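Local coordinates for hypothetical fimbrial assembly protein (Parabacteroides distasonis, PDB 3R4R) that is probably part of the tip of fimbriae, the surface filaments that mediate cell adhesion and biofilm formation, at residues T39-I44 and V137-L142; L141-G146 and I166-K171; I172-V177 and I278-E283. All coordinates share one frame; numbering follows the deposited sequence.

Contact 1 (T39-I44 and V137-L142); sequences TEELTI and VTASLL. With SO4 (sulfate ion), chain D.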
# COMPACT_ATOMS: atom_id res chain seq x y z
N THR A 39 3.95 7.99 11.54
CA THR A 39 3.00 7.30 12.42
C THR A 39 1.68 7.24 11.68
O THR A 39 1.06 6.17 11.69
CB THR A 39 2.92 7.99 13.79
OG1 THR A 39 4.16 7.75 14.46
CG2 THR A 39 1.80 7.44 14.67
N GLU A 40 1.30 8.32 10.95
CA GLU A 40 0.07 8.33 10.15
C GLU A 40 0.10 7.23 9.07
O GLU A 40 -0.82 6.44 8.97
CB GLU A 40 -0.18 9.68 9.48
CG GLU A 40 -0.46 10.86 10.39
CD GLU A 40 -0.47 12.17 9.63
OE1 GLU A 40 -1.30 12.34 8.71
OE2 GLU A 40 0.37 13.04 9.96
N GLU A 41 1.19 7.17 8.32
CA GLU A 41 1.37 6.22 7.22
C GLU A 41 1.44 4.75 7.70
O GLU A 41 1.21 3.85 6.89
CB GLU A 41 2.63 6.57 6.44
CG GLU A 41 2.50 7.93 5.75
CD GLU A 41 3.71 8.43 5.00
OE1 GLU A 41 4.84 8.04 5.33
OE2 GLU A 41 3.51 9.28 4.09
N LEU A 42 1.69 4.52 8.98
CA LEU A 42 1.74 3.19 9.59
C LEU A 42 0.41 2.82 10.22
O LEU A 42 0.24 1.68 10.65
CB LEU A 42 2.85 3.12 10.66
CG LEU A 42 4.30 3.15 10.21
CD1 LEU A 42 5.24 3.46 11.38
CD2 LEU A 42 4.69 1.86 9.51
N THR A 43 -0.52 3.78 10.31
CA THR A 43 -1.82 3.61 10.97
C THR A 43 -2.74 2.73 10.16
O THR A 43 -2.85 2.86 8.94
CB THR A 43 -2.51 4.97 11.22
OG1 THR A 43 -1.67 5.71 12.08
CG2 THR A 43 -3.88 4.86 11.88
N ILE A 44 -3.43 1.84 10.89
CA ILE A 44 -4.49 0.99 10.41
C ILE A 44 -5.73 1.38 11.21
O ILE A 44 -5.72 1.27 12.44
CB ILE A 44 -4.13 -0.51 10.49
CG1 ILE A 44 -2.90 -0.81 9.64
CG2 ILE A 44 -5.33 -1.40 10.08
CD1 ILE A 44 -2.36 -2.20 9.83
N VAL A 137 -5.06 9.10 -0.52
CA VAL A 137 -5.16 10.55 -0.31
C VAL A 137 -4.77 10.94 1.14
O VAL A 137 -4.00 11.87 1.34
CB VAL A 137 -6.58 11.13 -0.63
CG1 VAL A 137 -6.55 12.68 -0.61
CG2 VAL A 137 -7.12 10.64 -1.96
N THR A 138 -5.37 10.27 2.12
CA THR A 138 -5.18 10.48 3.56
C THR A 138 -4.07 9.54 4.05
O THR A 138 -4.16 8.32 3.86
CB THR A 138 -6.52 10.26 4.29
OG1 THR A 138 -7.52 11.10 3.68
CG2 THR A 138 -6.45 10.52 5.79
N ALA A 139 -3.02 10.11 4.67
CA ALA A 139 -1.84 9.41 5.21
C ALA A 139 -2.23 8.33 6.23
O ALA A 139 -1.66 7.25 6.20
CB ALA A 139 -0.90 10.42 5.86
N SER A 140 -3.23 8.62 7.08
CA SER A 140 -3.72 7.73 8.13
C SER A 140 -4.76 6.69 7.60
O SER A 140 -5.19 5.82 8.36
CB SER A 140 -4.34 8.56 9.26
OG SER A 140 -5.30 9.47 8.75
N LEU A 141 -5.13 6.74 6.31
CA LEU A 141 -6.07 5.78 5.74
C LEU A 141 -5.50 5.26 4.40
O LEU A 141 -6.18 5.23 3.38
CB LEU A 141 -7.48 6.40 5.58
CG LEU A 141 -8.66 5.42 5.35
CD1 LEU A 141 -8.98 4.61 6.61
CD2 LEU A 141 -9.90 6.17 4.91
N LEU A 142 -4.23 4.86 4.41
CA LEU A 142 -3.53 4.26 3.26
C LEU A 142 -3.71 2.74 3.30
O LEU A 142 -3.56 2.13 4.36
CB LEU A 142 -2.04 4.63 3.22
CG LEU A 142 -1.69 6.10 2.95
CD1 LEU A 142 -0.21 6.38 3.23
CD2 LEU A 142 -2.17 6.57 1.56
S SO4 D . 6.09 10.62 13.21
O1 SO4 D . 6.34 9.26 12.73
O2 SO4 D . 5.00 11.23 12.43
O3 SO4 D . 5.71 10.60 14.63
O4 SO4 D . 7.31 11.42 13.04
O HOH W 1 -2.27 4.59 6.82

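Contact 2 (L141-G146 and I166-K171); sequences LLVKIG and IQLSAK. With EDO (1,2-ethanediol), chain E.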
# COMPACT_ATOMS: atom_id res chain seq x y z
N LEU A 141 -5.13 6.74 6.31
CA LEU A 141 -6.07 5.78 5.74
C LEU A 141 -5.50 5.26 4.40
O LEU A 141 -6.18 5.23 3.38
CB LEU A 141 -7.48 6.40 5.58
CG LEU A 141 -8.66 5.42 5.35
CD1 LEU A 141 -8.98 4.61 6.61
CD2 LEU A 141 -9.90 6.17 4.91
N LEU A 142 -4.23 4.86 4.41
CA LEU A 142 -3.53 4.26 3.26
C LEU A 142 -3.71 2.74 3.30
O LEU A 142 -3.56 2.13 4.36
CB LEU A 142 -2.04 4.63 3.22
CG LEU A 142 -1.69 6.10 2.95
CD1 LEU A 142 -0.21 6.38 3.23
CD2 LEU A 142 -2.17 6.57 1.56
N VAL A 143 -4.05 2.13 2.16
CA VAL A 143 -4.35 0.71 2.10
C VAL A 143 -3.03 -0.08 2.13
O VAL A 143 -2.07 0.24 1.41
CB VAL A 143 -5.22 0.34 0.85
CG1 VAL A 143 -5.41 -1.17 0.71
CG2 VAL A 143 -6.58 1.04 0.90
N LYS A 144 -3.03 -1.14 2.99
CA LYS A 144 -1.94 -2.10 3.16
C LYS A 144 -2.48 -3.51 2.95
O LYS A 144 -3.66 -3.76 3.25
CB LYS A 144 -1.25 -1.97 4.53
CG LYS A 144 -0.66 -0.60 4.86
CD LYS A 144 -1.40 -0.00 6.06
CE LYS A 144 -0.84 1.33 6.55
NZ LYS A 144 -1.06 2.44 5.58
N ILE A 145 -1.68 -4.42 2.40
CA ILE A 145 -2.14 -5.80 2.15
C ILE A 145 -1.00 -6.79 2.52
O ILE A 145 0.17 -6.48 2.38
CB ILE A 145 -2.64 -6.02 0.68
CG1 ILE A 145 -1.51 -5.80 -0.37
CG2 ILE A 145 -3.89 -5.17 0.34
CD1 ILE A 145 -1.88 -6.25 -1.78
N GLY A 146 -1.37 -7.97 3.00
CA GLY A 146 -0.43 -9.02 3.37
C GLY A 146 -1.04 -10.40 3.34
O GLY A 146 -2.25 -10.54 3.45
N ILE A 166 2.31 -4.76 3.34
CA ILE A 166 3.01 -3.78 2.51
C ILE A 166 2.05 -2.66 2.20
O ILE A 166 0.84 -2.87 2.16
CB ILE A 166 3.65 -4.34 1.19
CG1 ILE A 166 2.56 -4.81 0.17
CG2 ILE A 166 4.70 -5.40 1.49
CD1 ILE A 166 2.98 -4.82 -1.28
N GLN A 167 2.60 -1.51 1.91
CA GLN A 167 1.95 -0.30 1.44
C GLN A 167 1.55 -0.53 -0.03
O GLN A 167 2.42 -0.85 -0.83
CB GLN A 167 2.98 0.82 1.63
CG GLN A 167 2.45 2.14 2.11
CD GLN A 167 1.93 2.14 3.49
OE1 GLN A 167 0.74 2.35 3.69
NE2 GLN A 167 2.82 2.00 4.46
N LEU A 168 0.25 -0.49 -0.36
CA LEU A 168 -0.24 -0.75 -1.72
C LEU A 168 0.03 0.47 -2.64
O LEU A 168 0.04 0.34 -3.85
CB LEU A 168 -1.75 -1.09 -1.69
CG LEU A 168 -2.40 -1.63 -2.95
CD1 LEU A 168 -1.67 -2.87 -3.48
CD2 LEU A 168 -3.83 -1.91 -2.71
N SER A 169 0.29 1.61 -2.07
CA SER A 169 0.63 2.82 -2.79
C SER A 169 2.12 3.10 -2.72
O SER A 169 2.83 2.54 -1.88
CB SER A 169 -0.14 4.02 -2.23
OG SER A 169 0.23 4.28 -0.89
N ALA A 170 2.59 3.97 -3.63
CA ALA A 170 3.92 4.54 -3.61
C ALA A 170 3.86 5.94 -3.01
O ALA A 170 2.85 6.63 -3.20
CB ALA A 170 4.50 4.57 -5.01
N LYS A 171 4.89 6.35 -2.24
CA LYS A 171 4.98 7.67 -1.64
C LYS A 171 5.97 8.51 -2.46
O LYS A 171 7.09 8.08 -2.72
CB LYS A 171 5.40 7.55 -0.15
CG LYS A 171 5.58 8.89 0.60
CD LYS A 171 6.10 8.65 2.02
CE LYS A 171 6.36 9.92 2.78
NZ LYS A 171 6.84 9.64 4.16
C1 EDO E . 5.27 3.58 0.70
O1 EDO E . 4.04 4.33 0.77
C2 EDO E . 6.12 3.91 1.93
O2 EDO E . 7.08 2.86 2.17
O HOH W 2 -0.45 2.35 1.09

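Contact 3 (I172-V177 and I278-E283); sequences IEYTGV and IEWVLE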
# COMPACT_ATOMS: atom_id res chain seq x y z
N ILE A 172 5.52 9.69 -2.90
CA ILE A 172 6.36 10.58 -3.74
C ILE A 172 6.48 11.96 -3.10
O ILE A 172 5.46 12.61 -2.84
CB ILE A 172 5.81 10.70 -5.21
CG1 ILE A 172 5.50 9.33 -5.87
CG2 ILE A 172 6.74 11.56 -6.09
CD1 ILE A 172 4.78 9.47 -7.24
N GLU A 173 7.73 12.41 -2.84
CA GLU A 173 8.00 13.74 -2.29
C GLU A 173 8.76 14.61 -3.32
O GLU A 173 9.87 14.27 -3.69
CB GLU A 173 8.80 13.64 -0.98
CG GLU A 173 9.06 15.01 -0.33
CD GLU A 173 9.91 15.08 0.92
OE1 GLU A 173 10.59 14.08 1.26
OE2 GLU A 173 9.95 16.17 1.54
N TYR A 174 8.17 15.72 -3.78
CA TYR A 174 8.88 16.68 -4.64
C TYR A 174 9.65 17.61 -3.71
O TYR A 174 9.04 18.25 -2.86
CB TYR A 174 7.93 17.43 -5.60
CG TYR A 174 8.54 18.67 -6.22
CD1 TYR A 174 9.47 18.57 -7.26
CD2 TYR A 174 8.15 19.95 -5.83
CE1 TYR A 174 10.01 19.70 -7.86
CE2 TYR A 174 8.69 21.09 -6.42
CZ TYR A 174 9.62 20.96 -7.44
OH TYR A 174 10.16 22.09 -8.01
N THR A 175 10.99 17.63 -3.82
CA THR A 175 11.83 18.38 -2.88
C THR A 175 12.40 19.69 -3.50
O THR A 175 13.19 20.36 -2.83
CB THR A 175 12.99 17.50 -2.39
OG1 THR A 175 13.76 17.02 -3.50
CG2 THR A 175 12.51 16.34 -1.53
N GLY A 176 11.93 20.10 -4.68
CA GLY A 176 12.33 21.36 -5.29
C GLY A 176 13.35 21.26 -6.40
O GLY A 176 13.63 20.17 -6.89
N VAL A 177 13.88 22.45 -6.79
CA VAL A 177 14.90 22.68 -7.81
C VAL A 177 16.11 23.34 -7.09
O VAL A 177 15.93 24.27 -6.29
CB VAL A 177 14.37 23.51 -9.02
CG1 VAL A 177 15.48 23.88 -9.99
CG2 VAL A 177 13.26 22.75 -9.74
N ILE A 278 16.68 21.75 -16.82
CA ILE A 278 16.68 21.14 -15.49
C ILE A 278 16.94 19.62 -15.66
O ILE A 278 16.31 18.96 -16.49
CB ILE A 278 15.39 21.43 -14.65
CG1 ILE A 278 15.14 22.96 -14.49
CG2 ILE A 278 15.46 20.74 -13.28
CD1 ILE A 278 13.79 23.38 -13.78
N GLU A 279 17.89 19.10 -14.88
CA GLU A 279 18.30 17.70 -14.86
C GLU A 279 17.64 17.07 -13.62
O GLU A 279 18.07 17.32 -12.49
CB GLU A 279 19.84 17.64 -14.86
CG GLU A 279 20.52 16.28 -14.93
CD GLU A 279 22.03 16.37 -15.11
OE1 GLU A 279 22.49 17.25 -15.87
OE2 GLU A 279 22.75 15.50 -14.55
N TRP A 280 16.55 16.30 -13.85
CA TRP A 280 15.74 15.68 -12.81
C TRP A 280 16.35 14.37 -12.32
O TRP A 280 16.89 13.58 -13.09
CB TRP A 280 14.31 15.44 -13.29
CG TRP A 280 13.58 16.71 -13.61
CD1 TRP A 280 13.49 17.32 -14.83
CD2 TRP A 280 12.99 17.62 -12.67
NE1 TRP A 280 12.83 18.52 -14.72
CE2 TRP A 280 12.51 18.73 -13.40
CE3 TRP A 280 12.78 17.59 -11.28
CZ2 TRP A 280 11.83 19.80 -12.80
CZ3 TRP A 280 12.10 18.64 -10.68
CH2 TRP A 280 11.64 19.73 -11.43
N VAL A 281 16.21 14.16 -11.01
CA VAL A 281 16.72 13.05 -10.21
C VAL A 281 15.57 12.33 -9.48
O VAL A 281 14.84 12.93 -8.68
CB VAL A 281 17.79 13.54 -9.18
CG1 VAL A 281 18.32 12.39 -8.33
CG2 VAL A 281 18.94 14.31 -9.84
N LEU A 282 15.45 11.03 -9.73
CA LEU A 282 14.46 10.24 -9.02
C LEU A 282 15.19 9.34 -8.04
O LEU A 282 15.99 8.50 -8.45
CB LEU A 282 13.56 9.46 -9.99
CG LEU A 282 12.43 8.64 -9.37
CD1 LEU A 282 11.54 9.49 -8.44
CD2 LEU A 282 11.62 7.98 -10.45
N GLU A 283 14.94 9.55 -6.74
CA GLU A 283 15.59 8.79 -5.67
C GLU A 283 14.63 7.76 -5.04
O GLU A 283 13.48 8.07 -4.76
CB GLU A 283 16.13 9.73 -4.56
CG GLU A 283 16.83 9.02 -3.40
CD GLU A 283 17.21 9.82 -2.17
OE1 GLU A 283 17.11 11.06 -2.20
OE2 GLU A 283 17.61 9.19 -1.16

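Contact 1 (T39-I44 and V137-L142)
Glu40 and Glu41 meet Ala139 and Ser140 in a partly buried contact, where a short helical turn about 39-42 lies against the loop between strands 131-132 and 144-152. No direct hydrogen bond crosses. Two CA-H...O contacts run in opposite senses. Ser140 CA lies 3.3 Å from Glu40 O, with an angle of 164° at the hydrogen, and Glu41 CA lies 3.4 Å from Ala139 O. One water joins the segments. It accepts from Leu142 N at 3.1 Å and lies within 2.8 Å of Thr43 O and Ala139 O, though its protons may be shared with other acceptors. This FimA/Mfa1-family protein is rich in strand and nearly without helix, and 39-42 is one of two short helices in the modelled chain. A sulfate ion, probably from the crystallisation liquor, accepts from Thr39 N. Ala139 CB sits 3.5 Å from Glu40 OE1, with Glu40 CB also near. Glu41 runs beside Leu142, with Glu41 CG 4.0 Å from Leu142 CD1. The Glu41 carboxylate is hydrogen-bonded to Tyr230 OH and forms a salt bridge with Lys171. Thr43 CG2 lies 3.9 Å from Ser140 O. Thr43 OG1 stands beside its own backbone N (chi1 -62°), which lets it bond Thr39 O at 2.8 Å. Leu42 N reaches the same oxygen from the opposite face. A valine here would probably leave Thr39 O without its side-chain donor and the methyl at Ser140 freer to turn.

Contact 2 (L141-G146 and I166-K171)
Lys144 and Gln167 form a non-hydrogen-bonded antiparallel pair, and Ile145 and Ile166 form the hydrogen-bonded pair next to it. These belong to the beta hairpin of strands 144-152 and 161-179, near the centre of the chain. The backbone bonds come first. Ile145 and Ile166 exchange two N-H...O bonds, of which Ile166 N to Ile145 O is 2.9 Å. Leu168 N adds a third, reaching Val143 O at 3.0 Å just where strand 161-179 is interrupted.

The polar side chains lie on the Lys144 and Gln167 face. They run alongside each other and point the same way. Lys144 NZ donates to Gln167 OE1 at 2.6 Å, in the carbonyl plane and on a lone pair. The lysine chain bends at chi2 (115°) and chi4, which also brings Lys144 NZ to Leu142 O at 2.8 Å. There it sits above the carbonyl plane, 50° out of it. Glu41 O is a third acceptor. A water donates to Val143 O and Gln167 OE1 and accepts from Ser169 OG at 2.8 Å, so Gln167 OE1 and Val143 O each take two donors.

The apolar contacts centre on Leu168. Its two methyls part to different partners. Leu168 CD2 lies beside Val143 CG1 at 3.8 Å, with the two side chains pointing the same way. Leu168 CD1 meets Ile145 CD1, also at 3.8 Å, as the side chains cross at a slant.

Lys144 is buried, and its amino group is held here by three neutral carbonyl oxygens. If NZ is charged, it is likely to polarise the Gln167 amide. The amide's rotation is set by the two donors on OE1, with a weak bond from NE2 to Glu41 O.

Contact 3 (I172-V177 and I278-E283)
Trp280 brings the outer rim of its indole up to the edge of the Tyr174 ring, with Trp280 CZ3 3.7 Å from Tyr174 CE1. Each atom lies near the plane of the other ring, so the rings meet edge to edge. Tyr174 CG is anti to the backbone N (chi1 165°), which carries the ring end toward Trp280. Trp280 CH2 also touches Val177 CG2 at 3.8 Å, in an oblique approach. Val177 and Ile278 then reach toward each other tip to tip, with Val177 CG2 4.1 Å from Ile278 CD1. No hydrogen bond crosses. The reason lies in the topology: strand 266-273 runs between these two strands and pairs with both. The axes of segments 172-177 and 278-283 approach to 9.3 Å, and their N-to-C directions differ by 143°. Both belong to the C-terminal domain, which is transthyretin-like. Trp280 also meets the ring of Tyr254, on strand 251-257. Gly176 N lies over the centre of one Tyr174 face, 3.6 Å above it. Ile278 CG2 covers one Trp280 face, offset toward the rim. Gly176 has a positive phi of 102°, where a CB would jam against the carbonyl oxygen of Thr175. The Tyr174 hydroxyl is hydrogen-bonded to Phe189 O.

In the fold
From the N terminus, residues 39-44 come first, and contact 1 closes a loop of 92 residues back onto them at 137-142. Contact 2 begins on the same stretch, sharing Leu141 and Leu142, and closes the short hairpin to 166-171. Contact 3 starts at the next residue, and its 100-residue loop ends at 278-283. The three are in series, with none nested in another. Contacts 1 and 2 also touch in space, through the salt bridge of Glu41 with Lys171. Contact 3 is centred about 23 Å from the centre of contact 2. Strand 161-179 links them, carrying both 166-171 and 172-177.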